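Type C neurotoxin (Clostridium botulinum, PDB 3PME) probably attaches a mosaic C/D botulinum neurotoxin to nerve-cell membranes through its receptor-binding domain, with gangliosides and phosphatidylethanolamine as likely partners. Local coordinates at residues A[364-370]-A[386-392]; A[240-244]-A[398-402]; A[309-313]-A[325-329]; A[354-358]-A[401-405]. One frame throughout, in Å; residues are numbered along the deposited sequence.

Interaction 1. Residues A[364-370]-A[386-392]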
loop_
_atom_site.group_PDB
_atom_site.type_symbol
_atom_site.label_atom_id
_atom_site.label_comp_id
_atom_site.label_asym_id
_atom_site.label_seq_id
_atom_site.Cartn_x
_atom_site.Cartn_y
_atom_site.Cartn_z
ATOM N N LYS A 364 -26.881 -7.988 16.714
ATOM C CA LYS A 364 -26.744 -6.542 16.894
ATOM C C LYS A 364 -25.639 -6.068 15.967
ATOM O O LYS A 364 -24.777 -6.855 15.573
ATOM C CB LYS A 364 -26.376 -6.187 18.341
ATOM C CG LYS A 364 -27.429 -6.546 19.387
ATOM C CD LYS A 364 -26.972 -6.126 20.777
ATOM C CE LYS A 364 -27.871 -6.707 21.868
ATOM N NZ LYS A 364 -29.272 -6.219 21.739
ATOM N N ASN A 365 -25.670 -4.796 15.600
ATOM C CA ASN A 365 -24.608 -4.235 14.790
ATOM C C ASN A 365 -23.398 -3.942 15.651
ATOM O O ASN A 365 -23.479 -3.174 16.611
ATOM C CB ASN A 365 -25.066 -2.954 14.086
ATOM C CG ASN A 365 -26.041 -3.229 12.958
ATOM O OD1 ASN A 365 -27.106 -2.618 12.878
ATOM N ND2 ASN A 365 -25.685 -4.160 12.086
ATOM N N THR A 366 -22.274 -4.564 15.317
ATOM C CA THR A 366 -21.041 -4.295 16.041
ATOM C C THR A 366 -19.904 -3.942 15.100
ATOM O O THR A 366 -19.968 -4.181 13.886
ATOM C CB THR A 366 -20.588 -5.495 16.883
ATOM O OG1 THR A 366 -20.380 -6.618 16.028
ATOM C CG2 THR A 366 -21.628 -5.854 17.956
ATOM N N MET A 367 -18.854 -3.384 15.685
ATOM C CA MET A 367 -17.635 -3.067 14.960
ATOM C C MET A 367 -16.483 -3.618 15.769
ATOM O O MET A 367 -16.491 -3.533 16.995
ATOM C CB MET A 367 -17.459 -1.552 14.801
ATOM C CG MET A 367 -16.214 -1.191 13.993
ATOM S SD MET A 367 -15.985 0.567 13.672
ATOM C CE MET A 367 -15.808 1.160 15.324
ATOM N N LEU A 368 -15.480 -4.182 15.108
ATOM C CA LEU A 368 -14.325 -4.675 15.845
ATOM C C LEU A 368 -13.379 -3.540 16.223
ATOM O O LEU A 368 -13.075 -2.655 15.405
ATOM C CB LEU A 368 -13.561 -5.725 15.045
ATOM C CG LEU A 368 -14.343 -6.955 14.602
ATOM C CD1 LEU A 368 -13.377 -8.005 14.058
ATOM C CD2 LEU A 368 -15.133 -7.506 15.765
ATOM N N LEU A 369 -12.921 -3.557 17.468
ATOM C CA LEU A 369 -11.836 -2.667 17.861
ATOM C C LEU A 369 -10.895 -3.369 18.833
ATOM O O LEU A 369 -11.159 -4.498 19.257
ATOM C CB LEU A 369 -12.370 -1.343 18.423
ATOM C CG LEU A 369 -13.334 -1.386 19.602
ATOM C CD1 LEU A 369 -12.607 -1.658 20.908
ATOM C CD2 LEU A 369 -14.073 -0.062 19.707
ATOM N N ALA A 370 -9.783 -2.726 19.162
ATOM C CA ALA A 370 -8.865 -3.293 20.142
ATOM C C ALA A 370 -8.593 -2.276 21.240
ATOM O O ALA A 370 -8.402 -1.094 20.970
ATOM C CB ALA A 370 -7.561 -3.730 19.482
ATOM N N PRO A 386 -9.038 -7.901 21.167
ATOM C CA PRO A 386 -9.915 -7.563 20.045
ATOM C C PRO A 386 -11.349 -7.898 20.455
ATOM O O PRO A 386 -11.607 -9.010 20.936
ATOM C CB PRO A 386 -9.439 -8.507 18.937
ATOM C CG PRO A 386 -9.004 -9.760 19.695
ATOM C CD PRO A 386 -8.473 -9.257 21.045
ATOM N N VAL A 387 -12.256 -6.938 20.293
ATOM C CA VAL A 387 -13.642 -7.100 20.727
ATOM C C VAL A 387 -14.592 -6.580 19.665
ATOM O O VAL A 387 -14.210 -5.755 18.839
ATOM C CB VAL A 387 -13.937 -6.346 22.064
ATOM C CG1 VAL A 387 -13.212 -7.004 23.236
ATOM C CG2 VAL A 387 -13.574 -4.865 21.950
ATOM N N ALA A 388 -15.832 -7.059 19.698
ATOM C CA ALA A 388 -16.905 -6.504 18.886
ATOM C C ALA A 388 -17.771 -5.629 19.788
ATOM O O ALA A 388 -18.251 -6.094 20.828
ATOM C CB ALA A 388 -17.735 -7.635 18.278
ATOM N N VAL A 389 -17.949 -4.362 19.424
ATOM C CA VAL A 389 -18.749 -3.459 20.259
ATOM C C VAL A 389 -19.961 -2.880 19.534
ATOM O O VAL A 389 -19.921 -2.610 18.329
ATOM C CB VAL A 389 -17.908 -2.290 20.842
ATOM C CG1 VAL A 389 -16.623 -2.818 21.444
ATOM C CG2 VAL A 389 -17.595 -1.252 19.779
ATOM N N THR A 390 -21.042 -2.662 20.277
ATOM C CA THR A 390 -22.206 -1.991 19.709
ATOM C C THR A 390 -22.123 -0.483 19.928
ATOM O O THR A 390 -21.237 0.003 20.637
ATOM C CB THR A 390 -23.526 -2.492 20.337
ATOM O OG1 THR A 390 -23.573 -2.101 21.717
ATOM C CG2 THR A 390 -23.655 -4.009 20.220
ATOM N N ASN A 391 -23.048 0.251 19.318
ATOM C CA ASN A 391 -23.127 1.685 19.537
ATOM C C ASN A 391 -21.776 2.341 19.273
ATOM O O ASN A 391 -21.215 3.028 20.132
ATOM C CB ASN A 391 -23.582 1.945 20.973
ATOM C CG ASN A 391 -24.925 1.315 21.267
ATOM O OD1 ASN A 391 -25.016 0.286 21.943
ATOM N ND2 ASN A 391 -25.980 1.913 20.729
ATOM N N TYR A 392 -21.265 2.136 18.066
ATOM C CA TYR A 392 -19.886 2.476 17.761
ATOM C C TYR A 392 -19.735 3.736 16.925
ATOM O O TYR A 392 -18.656 3.999 16.406
ATOM C CB TYR A 392 -19.225 1.303 17.029
ATOM C CG TYR A 392 -19.989 0.829 15.808
ATOM C CD1 TYR A 392 -19.926 1.527 14.610
ATOM C CD2 TYR A 392 -20.771 -0.327 15.853
ATOM C CE1 TYR A 392 -20.619 1.091 13.486
ATOM C CE2 TYR A 392 -21.462 -0.766 14.740
ATOM C CZ TYR A 392 -21.385 -0.049 13.557
ATOM O OH TYR A 392 -22.072 -0.503 12.447
HETATM O O HOH W 1 -24.721 -0.868 17.479
HETATM O O HOH W 2 -22.170 -3.297 12.221
#

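Interaction 2. Residues A[240-244]-A[398-402]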
loop_
_atom_site.group_PDB
_atom_site.type_symbol
_atom_site.label_atom_id
_atom_site.label_comp_id
_atom_site.label_asym_id
_atom_site.label_seq_id
_atom_site.Cartn_x
_atom_site.Cartn_y
_atom_site.Cartn_z
ATOM N N ILE A 240 -3.330 -7.210 12.417
ATOM C CA ILE A 240 -3.006 -6.312 13.510
ATOM C C ILE A 240 -4.016 -5.186 13.645
ATOM O O ILE A 240 -4.636 -4.753 12.669
ATOM C CB ILE A 240 -1.591 -5.689 13.361
ATOM C CG1 ILE A 240 -1.454 -4.973 12.016
ATOM C CG2 ILE A 240 -0.517 -6.765 13.526
ATOM C CD1 ILE A 240 -0.322 -3.938 11.989
ATOM N N ASN A 241 -4.183 -4.724 14.872
ATOM C CA ASN A 241 -4.837 -3.461 15.108
ATOM C C ASN A 241 -3.846 -2.322 14.866
ATOM O O ASN A 241 -2.675 -2.427 15.219
ATOM C CB ASN A 241 -5.354 -3.398 16.536
ATOM C CG ASN A 241 -6.203 -2.181 16.775
ATOM O OD1 ASN A 241 -5.714 -1.146 17.227
ATOM N ND2 ASN A 241 -7.481 -2.281 16.434
ATOM N N TYR A 242 -4.327 -1.241 14.264
ATOM C CA TYR A 242 -3.498 -0.074 14.001
ATOM C C TYR A 242 -2.650 0.311 15.209
ATOM O O TYR A 242 -1.489 0.707 15.070
ATOM C CB TYR A 242 -4.415 1.093 13.623
ATOM C CG TYR A 242 -3.727 2.332 13.116
ATOM C CD1 TYR A 242 -3.210 3.271 13.995
ATOM C CD2 TYR A 242 -3.639 2.579 11.760
ATOM C CE1 TYR A 242 -2.599 4.420 13.527
ATOM C CE2 TYR A 242 -3.029 3.722 11.281
ATOM C CZ TYR A 242 -2.508 4.631 12.170
ATOM O OH TYR A 242 -1.900 5.768 11.690
ATOM N N ASN A 243 -3.230 0.190 16.398
ATOM C CA ASN A 243 -2.571 0.652 17.614
ATOM C C ASN A 243 -1.505 -0.297 18.161
ATOM O O ASN A 243 -0.686 0.104 18.988
ATOM C CB ASN A 243 -3.603 0.945 18.709
ATOM C CG ASN A 243 -4.469 2.162 18.401
ATOM O OD1 ASN A 243 -4.150 2.958 17.512
ATOM N ND2 ASN A 243 -5.560 2.321 19.147
ATOM N N TYR A 244 -1.531 -1.556 17.723
ATOM C CA TYR A 244 -0.690 -2.586 18.326
ATOM C C TYR A 244 0.048 -3.452 17.288
ATOM O O TYR A 244 -0.183 -4.654 17.201
ATOM C CB TYR A 244 -1.550 -3.444 19.276
ATOM C CG TYR A 244 -2.345 -2.600 20.250
ATOM C CD1 TYR A 244 -1.699 -1.794 21.185
ATOM C CD2 TYR A 244 -3.738 -2.568 20.211
ATOM C CE1 TYR A 244 -2.410 -0.994 22.063
ATOM C CE2 TYR A 244 -4.463 -1.778 21.091
ATOM C CZ TYR A 244 -3.791 -0.991 22.013
ATOM O OH TYR A 244 -4.494 -0.202 22.887
ATOM N N SER A 398 -11.784 6.469 15.260
ATOM C CA SER A 398 -10.782 6.040 16.234
ATOM C C SER A 398 -9.826 5.047 15.604
ATOM O O SER A 398 -10.270 4.096 14.969
ATOM C CB SER A 398 -11.466 5.363 17.424
ATOM O OG SER A 398 -10.508 4.774 18.288
ATOM N N THR A 399 -8.522 5.236 15.800
ATOM C CA THR A 399 -7.559 4.293 15.229
ATOM C C THR A 399 -7.702 2.913 15.877
ATOM O O THR A 399 -7.287 1.919 15.298
ATOM C CB THR A 399 -6.096 4.774 15.326
ATOM O OG1 THR A 399 -5.753 5.026 16.693
ATOM C CG2 THR A 399 -5.904 6.042 14.499
ATOM N N SER A 400 -8.307 2.851 17.061
ATOM C CA SER A 400 -8.586 1.563 17.685
ATOM C C SER A 400 -9.519 0.687 16.838
ATOM O O SER A 400 -9.605 -0.526 17.068
ATOM C CB SER A 400 -9.155 1.737 19.099
ATOM O OG SER A 400 -10.500 2.173 19.065
ATOM N N SER A 401 -10.225 1.292 15.877
ATOM C CA SER A 401 -11.114 0.543 14.978
ATOM C C SER A 401 -10.473 0.183 13.646
ATOM O O SER A 401 -11.121 -0.430 12.784
ATOM C CB SER A 401 -12.392 1.329 14.695
ATOM O OG SER A 401 -12.104 2.402 13.798
ATOM N N PHE A 402 -9.218 0.585 13.453
ATOM C CA PHE A 402 -8.533 0.357 12.187
ATOM C C PHE A 402 -7.722 -0.933 12.234
ATOM O O PHE A 402 -6.940 -1.133 13.158
ATOM C CB PHE A 402 -7.592 1.520 11.846
ATOM C CG PHE A 402 -8.283 2.858 11.652
ATOM C CD1 PHE A 402 -9.669 2.971 11.649
ATOM C CD2 PHE A 402 -7.522 4.002 11.460
ATOM C CE1 PHE A 402 -10.281 4.209 11.471
ATOM C CE2 PHE A 402 -8.126 5.244 11.275
ATOM C CZ PHE A 402 -9.498 5.345 11.281
HETATM O O HOH W 3 -7.377 4.764 19.586
#

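Interaction 3. Residues A[309-313]-A[325-329]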
loop_
_atom_site.group_PDB
_atom_site.type_symbol
_atom_site.label_atom_id
_atom_site.label_comp_id
_atom_site.label_asym_id
_atom_site.label_seq_id
_atom_site.Cartn_x
_atom_site.Cartn_y
_atom_site.Cartn_z
ATOM N N ASP A 309 -18.423 -13.849 20.605
ATOM C CA ASP A 309 -19.088 -14.442 21.763
ATOM C C ASP A 309 -20.539 -13.952 21.778
ATOM O O ASP A 309 -20.833 -12.828 21.351
ATOM C CB ASP A 309 -18.364 -14.025 23.047
ATOM C CG ASP A 309 -18.603 -14.978 24.195
ATOM O OD1 ASP A 309 -19.462 -15.873 24.071
ATOM O OD2 ASP A 309 -17.924 -14.827 25.230
ATOM N N THR A 310 -21.453 -14.797 22.243
ATOM C CA THR A 310 -22.873 -14.455 22.315
ATOM C C THR A 310 -23.175 -13.540 23.505
ATOM O O THR A 310 -24.067 -12.693 23.440
ATOM C CB THR A 310 -23.734 -15.734 22.426
ATOM O OG1 THR A 310 -23.342 -16.450 23.593
ATOM C CG2 THR A 310 -23.509 -16.628 21.218
ATOM N N ASP A 311 -22.434 -13.717 24.595
ATOM C CA ASP A 311 -22.597 -12.847 25.760
ATOM C C ASP A 311 -21.424 -11.879 25.914
ATOM O O ASP A 311 -20.326 -12.136 25.411
ATOM C CB ASP A 311 -22.795 -13.672 27.033
ATOM C CG ASP A 311 -24.191 -14.276 27.122
ATOM O OD1 ASP A 311 -25.049 -13.931 26.278
ATOM O OD2 ASP A 311 -24.433 -15.088 28.039
ATOM N N THR A 312 -21.666 -10.769 26.606
ATOM C CA THR A 312 -20.630 -9.745 26.785
ATOM C C THR A 312 -19.541 -10.197 27.757
ATOM O O THR A 312 -19.673 -11.228 28.409
ATOM C CB THR A 312 -21.204 -8.415 27.321
ATOM O OG1 THR A 312 -21.762 -8.632 28.626
ATOM C CG2 THR A 312 -22.270 -7.860 26.388
ATOM N N ILE A 313 -18.489 -9.389 27.884
ATOM C CA ILE A 313 -17.339 -9.737 28.715
ATOM C C ILE A 313 -17.598 -9.547 30.209
ATOM O O ILE A 313 -16.750 -9.865 31.038
ATOM C CB ILE A 313 -16.083 -8.948 28.291
ATOM C CG1 ILE A 313 -16.343 -7.439 28.356
ATOM C CG2 ILE A 313 -15.673 -9.334 26.868
ATOM C CD1 ILE A 313 -15.051 -6.604 28.221
ATOM N N CYS A 325 -22.484 -2.692 24.339
ATOM C CA CYS A 325 -22.152 -4.085 24.601
ATOM C C CYS A 325 -20.791 -4.429 24.021
ATOM O O CYS A 325 -20.460 -4.000 22.922
ATOM C CB CYS A 325 -23.225 -4.992 24.009
ATOM S SG CYS A 325 -24.881 -4.547 24.592
ATOM N N VAL A 326 -20.006 -5.190 24.772
ATOM C CA VAL A 326 -18.648 -5.535 24.364
ATOM C C VAL A 326 -18.517 -7.049 24.379
ATOM O O VAL A 326 -18.684 -7.666 25.424
ATOM C CB VAL A 326 -17.601 -4.948 25.324
ATOM C CG1 VAL A 326 -16.197 -5.372 24.907
ATOM C CG2 VAL A 326 -17.708 -3.419 25.373
ATOM N N TYR A 327 -18.219 -7.633 23.217
ATOM C CA TYR A 327 -18.129 -9.084 23.069
ATOM C C TYR A 327 -16.711 -9.510 22.708
ATOM O O TYR A 327 -16.077 -8.950 21.818
ATOM C CB TYR A 327 -19.088 -9.582 21.983
ATOM C CG TYR A 327 -20.519 -9.161 22.163
ATOM C CD1 TYR A 327 -21.377 -9.882 22.988
ATOM C CD2 TYR A 327 -21.016 -8.056 21.490
ATOM C CE1 TYR A 327 -22.697 -9.486 23.152
ATOM C CE2 TYR A 327 -22.333 -7.665 21.634
ATOM C CZ TYR A 327 -23.163 -8.381 22.467
ATOM O OH TYR A 327 -24.471 -7.980 22.610
ATOM N N ALA A 328 -16.208 -10.507 23.412
ATOM C CA ALA A 328 -14.935 -11.106 23.063
ATOM C C ALA A 328 -15.068 -11.925 21.780
ATOM O O ALA A 328 -16.176 -12.205 21.303
ATOM C CB ALA A 328 -14.447 -11.990 24.203
ATOM N N LEU A 329 -13.919 -12.297 21.227
ATOM C CA LEU A 329 -13.867 -13.173 20.062
ATOM C C LEU A 329 -13.318 -14.518 20.504
ATOM O O LEU A 329 -12.487 -14.594 21.413
ATOM C CB LEU A 329 -12.974 -12.557 18.992
ATOM C CG LEU A 329 -13.372 -11.157 18.539
ATOM C CD1 LEU A 329 -12.419 -10.745 17.439
ATOM C CD2 LEU A 329 -14.814 -11.132 18.043
HETATM O O HOH W 4 -17.595 -11.932 25.602
#

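Interaction 4. Residues A[354-358]-A[401-405]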
loop_
_atom_site.group_PDB
_atom_site.type_symbol
_atom_site.label_atom_id
_atom_site.label_comp_id
_atom_site.label_asym_id
_atom_site.label_seq_id
_atom_site.Cartn_x
_atom_site.Cartn_y
_atom_site.Cartn_z
ATOM N N TYR A 354 -4.307 2.253 4.049
ATOM C CA TYR A 354 -4.274 0.797 3.925
ATOM C C TYR A 354 -4.756 0.138 5.210
ATOM O O TYR A 354 -4.151 -0.821 5.705
ATOM C CB TYR A 354 -2.864 0.334 3.545
ATOM C CG TYR A 354 -2.351 0.952 2.251
ATOM C CD1 TYR A 354 -3.220 1.263 1.207
ATOM C CD2 TYR A 354 -0.995 1.206 2.075
ATOM C CE1 TYR A 354 -2.745 1.820 0.013
ATOM C CE2 TYR A 354 -0.510 1.761 0.889
ATOM C CZ TYR A 354 -1.389 2.061 -0.138
ATOM O OH TYR A 354 -0.916 2.608 -1.317
ATOM N N CYS A 355 -5.847 0.686 5.737
ATOM C CA CYS A 355 -6.524 0.180 6.931
ATOM C C CYS A 355 -7.934 -0.178 6.507
ATOM O O CYS A 355 -8.434 0.339 5.503
ATOM C CB CYS A 355 -6.637 1.287 7.986
ATOM S SG CYS A 355 -5.098 1.814 8.733
ATOM N N SER A 356 -8.590 -1.038 7.277
ATOM C CA SER A 356 -10.006 -1.296 7.070
ATOM C C SER A 356 -10.739 -1.406 8.407
ATOM O O SER A 356 -10.119 -1.539 9.465
ATOM C CB SER A 356 -10.216 -2.565 6.230
ATOM O OG SER A 356 -9.471 -3.647 6.763
ATOM N N GLN A 357 -12.059 -1.301 8.346
ATOM C CA GLN A 357 -12.911 -1.584 9.505
ATOM C C GLN A 357 -13.696 -2.874 9.287
ATOM O O GLN A 357 -13.996 -3.250 8.155
ATOM C CB GLN A 357 -13.834 -0.395 9.785
ATOM C CG GLN A 357 -13.049 0.826 10.252
ATOM C CD GLN A 357 -13.861 2.110 10.275
ATOM O OE1 GLN A 357 -14.626 2.404 9.356
ATOM N NE2 GLN A 357 -13.673 2.896 11.334
ATOM N N ILE A 358 -14.013 -3.551 10.377
ATOM C CA ILE A 358 -14.636 -4.867 10.301
ATOM C C ILE A 358 -15.881 -4.827 11.165
ATOM O O ILE A 358 -15.838 -4.358 12.305
ATOM C CB ILE A 358 -13.682 -5.957 10.801
ATOM C CG1 ILE A 358 -12.416 -5.997 9.939
ATOM C CG2 ILE A 358 -14.375 -7.319 10.776
ATOM C CD1 ILE A 358 -11.269 -6.733 10.592
ATOM N N SER A 401 -10.225 1.292 15.877
ATOM C CA SER A 401 -11.114 0.543 14.978
ATOM C C SER A 401 -10.473 0.183 13.646
ATOM O O SER A 401 -11.121 -0.430 12.784
ATOM C CB SER A 401 -12.392 1.329 14.695
ATOM O OG SER A 401 -12.104 2.402 13.798
ATOM N N PHE A 402 -9.218 0.585 13.453
ATOM C CA PHE A 402 -8.533 0.357 12.187
ATOM C C PHE A 402 -7.722 -0.933 12.234
ATOM O O PHE A 402 -6.940 -1.133 13.158
ATOM C CB PHE A 402 -7.592 1.520 11.846
ATOM C CG PHE A 402 -8.283 2.858 11.652
ATOM C CD1 PHE A 402 -9.669 2.971 11.649
ATOM C CD2 PHE A 402 -7.522 4.002 11.460
ATOM C CE1 PHE A 402 -10.281 4.209 11.471
ATOM C CE2 PHE A 402 -8.126 5.244 11.275
ATOM C CZ PHE A 402 -9.498 5.345 11.281
ATOM N N TRP A 403 -7.901 -1.781 11.220
ATOM C CA TRP A 403 -7.172 -3.051 11.128
ATOM C C TRP A 403 -6.307 -3.122 9.883
ATOM O O TRP A 403 -6.679 -2.608 8.826
ATOM C CB TRP A 403 -8.157 -4.230 11.133
ATOM C CG TRP A 403 -9.002 -4.220 12.359
ATOM C CD1 TRP A 403 -10.184 -3.567 12.531
ATOM C CD2 TRP A 403 -8.690 -4.829 13.614
ATOM N NE1 TRP A 403 -10.642 -3.746 13.814
ATOM C CE2 TRP A 403 -9.748 -4.526 14.499
ATOM C CE3 TRP A 403 -7.628 -5.612 14.072
ATOM C CZ2 TRP A 403 -9.767 -4.971 15.817
ATOM C CZ3 TRP A 403 -7.660 -6.070 15.393
ATOM C CH2 TRP A 403 -8.714 -5.738 16.240
ATOM N N LYS A 404 -5.154 -3.771 10.018
ATOM C CA LYS A 404 -4.258 -3.976 8.884
ATOM C C LYS A 404 -3.889 -5.446 8.807
ATOM O O LYS A 404 -4.019 -6.186 9.792
ATOM C CB LYS A 404 -2.997 -3.115 8.995
ATOM C CG LYS A 404 -3.255 -1.616 8.932
ATOM C CD LYS A 404 -1.923 -0.880 8.971
ATOM C CE LYS A 404 -2.082 0.589 8.633
ATOM N NZ LYS A 404 -0.761 1.248 8.474
ATOM N N PHE A 405 -3.453 -5.857 7.624
ATOM C CA PHE A 405 -3.189 -7.261 7.343
ATOM C C PHE A 405 -1.815 -7.380 6.707
ATOM O O PHE A 405 -1.599 -6.958 5.560
ATOM C CB PHE A 405 -4.279 -7.815 6.430
ATOM C CG PHE A 405 -5.642 -7.814 7.066
ATOM C CD1 PHE A 405 -6.059 -8.891 7.822
ATOM C CD2 PHE A 405 -6.494 -6.725 6.924
ATOM C CE1 PHE A 405 -7.309 -8.892 8.433
ATOM C CE2 PHE A 405 -7.742 -6.717 7.533
ATOM C CZ PHE A 405 -8.153 -7.809 8.282
HETATM O O HOH W 5 -4.064 -3.737 5.655
HETATM O O HOH W 6 -13.243 -2.098 12.729
#

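Interaction 1. Residues A[364-370]-A[386-392]
Met-367 lies across one face of the Tyr-392 ring at the open end of an antiparallel beta hairpin, strands 366-373 and 383-389 of the C-terminal beta-trefoil domain. Its CB sits 3.8 Å from the ring centroid of Tyr-392, 18° off the normal, as a CH-pi contact. With CG anti to the backbone N of Met-367 (chi1 -178°), the chain runs on past the ring, and SD makes an oblique Met-aromatic contact while CE meets Tyr-392 CB. The edge of the same ring faces the backbone, with Tyr-392 CE2 3.7 Å from Asn-365 O.

Leu-369, Met-367, Val-387 and Val-389 lie on one face of the sheet. The two methyls of Leu-369 divide the valines between them: CD1 packs on Val-387 CG2 at 3.5 Å, and CD2 meets Val-389 CG2, the side chains of Leu-369 and Val-389 standing nearly at right angles. On the other face Leu-368 CD2 rests on Ala-388 CB, and beyond it the methyls of Thr-366 and Thr-390 touch, CG2 to CG2, at 3.6 Å.

Two hydrogen-bonded pairs, Met-367 with Val-389 and Leu-369 with Val-387, hold the strands in register. Where the strands part, waters take over. One bridges Asn-365 O and Asn-391 N; another donates to Thr-366 O and hydrogen-bonds Tyr-392 OH, with its oxygen 2.8 Å from that hydroxyl.

Interaction 2. Residues A[240-244]-A[398-402]
Backbone contact between Tyr-242 and Phe-402 comes where a type I beta turn, Asn-241 to Tyr-244, meets the 3-10 segment 399-401 in the beta-trefoil domain, and Tyr-242 N donates to Phe-402 O at 2.8 Å. Asn-241 uses the two ends of its amide for different jobs: OD1 accepts from Asn-243 N, making an Asx turn, while ND2 reaches across to Ser-400 O at 2.8 Å. That acceptor lies in the amide plane of Asn-241, yet the donor stands 54° out of the Ser-400 carbonyl plane, well off a lone pair. The two bonds together fix the rotation of the amide.

Tyr-242 and Phe-402 run alongside each other in the same direction, with their CB atoms 3.7 Å apart. Their rings form a T-shaped pair: the Phe-402 edge is turned to the Tyr-242 face, centroids 5.9 Å apart and planes at 85°. Thr-399 crosses the Tyr-242 ring obliquely, bringing CG2 off-centre to 4.2 Å from the ring centroid as a CH-pi contact.

Asn-243 meets Thr-399 at about a right angle and passes ND2 by Ser-400 CA; a water accepts from that ND2. Thr-399 OG1 donates in the carbonyl plane to a lone pair of Asn-243 OD1, over 2.7 Å.

Interaction 3. Residues A[309-313]-A[325-329]
Asp-309 and Ala-328 open a loop-on-strand contact in the beta-trefoil domain, where 309-313, just past strand 302-308, curls over the start of strand 326-332. Two direct backbone hydrogen bonds pin the loop at its ends: Asp-309 N to Ala-328 O at 2.9 Å, and Ile-313 N to Val-326 O at 3.0 Å. Between them the loop arches away from the strand, and Thr-312 CA adds a CA-H...O contact to the same Val-326 O.

The Tyr-327 ring lies within the curve of the loop, where backbone oxygens meet it: its CD1 is 3.4 Å from Asp-309 O and its CE1 3.5 Å from Thr-310 O, while Asp-311 O comes to the ring edge near its plane. Thr-312 slants past the ring and sets CG2 against Tyr-327 CE1. Outside the two segments, Arg-308 makes a cation-pi contact with this ring.

Apolar packing belongs mainly to Ile-313. A chi1 of 57° sets CG1 of Ile-313 between its own backbone N and carbonyl carbon, which carries CD1 to Val-326 CG1 at 3.7 Å and leaves CG2 facing Ala-328 CB. Cys-325, joined by a disulfide to Cys-321, places CB against Thr-312 CG2.

Among polar side chains, Asp-309 OD2 forms a salt bridge with Arg-377 and also accepts a hydrogen bond from a water. That water donates to Asp-311 O at 2.7 Å and accepts from Ala-328 N.

Interaction 4. Residues A[354-358]-A[401-405]
A single antiparallel bridge in the beta-trefoil domain, Ser-356 with Trp-403, joins strand 356-360 to strand 403-406, and it is closed by two hydrogen bonds. Ser-356 N donates to Trp-403 O at 2.9 Å and Trp-403 N returns to Ser-356 O at 2.8 Å. The short strand segments then splay apart, at 110° between their directions.

On one side of the bridge, Ile-358 meets Trp-403 at about a right angle and lays CD1 over the indole face, 4.1 Å from the centroid of the five-membered ring. The same methyl reaches the edge of the Phe-405 ring, where Ser-356 OG also lies in plane. On the other side of the bridge, Gln-357 extends beside Phe-402, with NE2 at the ring edge. That nitrogen donates to Ser-401 OG at 3.0 Å, the acceptor lying in the amide plane, and also bonds Leu-396 O, so two partners hold the amide. Ser-401 OG in turn donates to Ser-398 O.

Cys-355 SG makes an oblique sulfur-aromatic contact with Phe-402 and lies 3.3 Å from Lys-404 CE, whose extended chain passes it. A water donates to Tyr-354 O and accepts from Phe-405 N.

Around this bridge, Met-239 of strand 238-241 packs on Ile-358, Trp-403 and Phe-405, strand 366-373 borders Ile-358 through Leu-368, and strand 343-347 brings Ile-345 to Ser-356 and Phe-405.

All four contacts lie in the C-terminal, trefoil-type half of the receptor-binding domain. Interactions 2 and 4 share Ser-401 and Phe-402, their centres are about 7 Å apart, and a probable hydrogen bond from Lys-404 N to Ile-240 O (2.9 Å) joins them. Interaction 1 is nested along the chain inside the loops that both close; it meets interaction 2 through Ala-370 N and Ser-400 O (3.0 Å), and interaction 4 through Leu-368 N and Ile-358 O (2.8 Å). On its other strand, Tyr-327 N reaches Ala-388 O (2.8 Å), tying in interaction 3. A glycerol, probably from the crystallisation liquor, hydrogen-bonds Ser-398 OG and lies about 4 Å from the Thr-399 side chain.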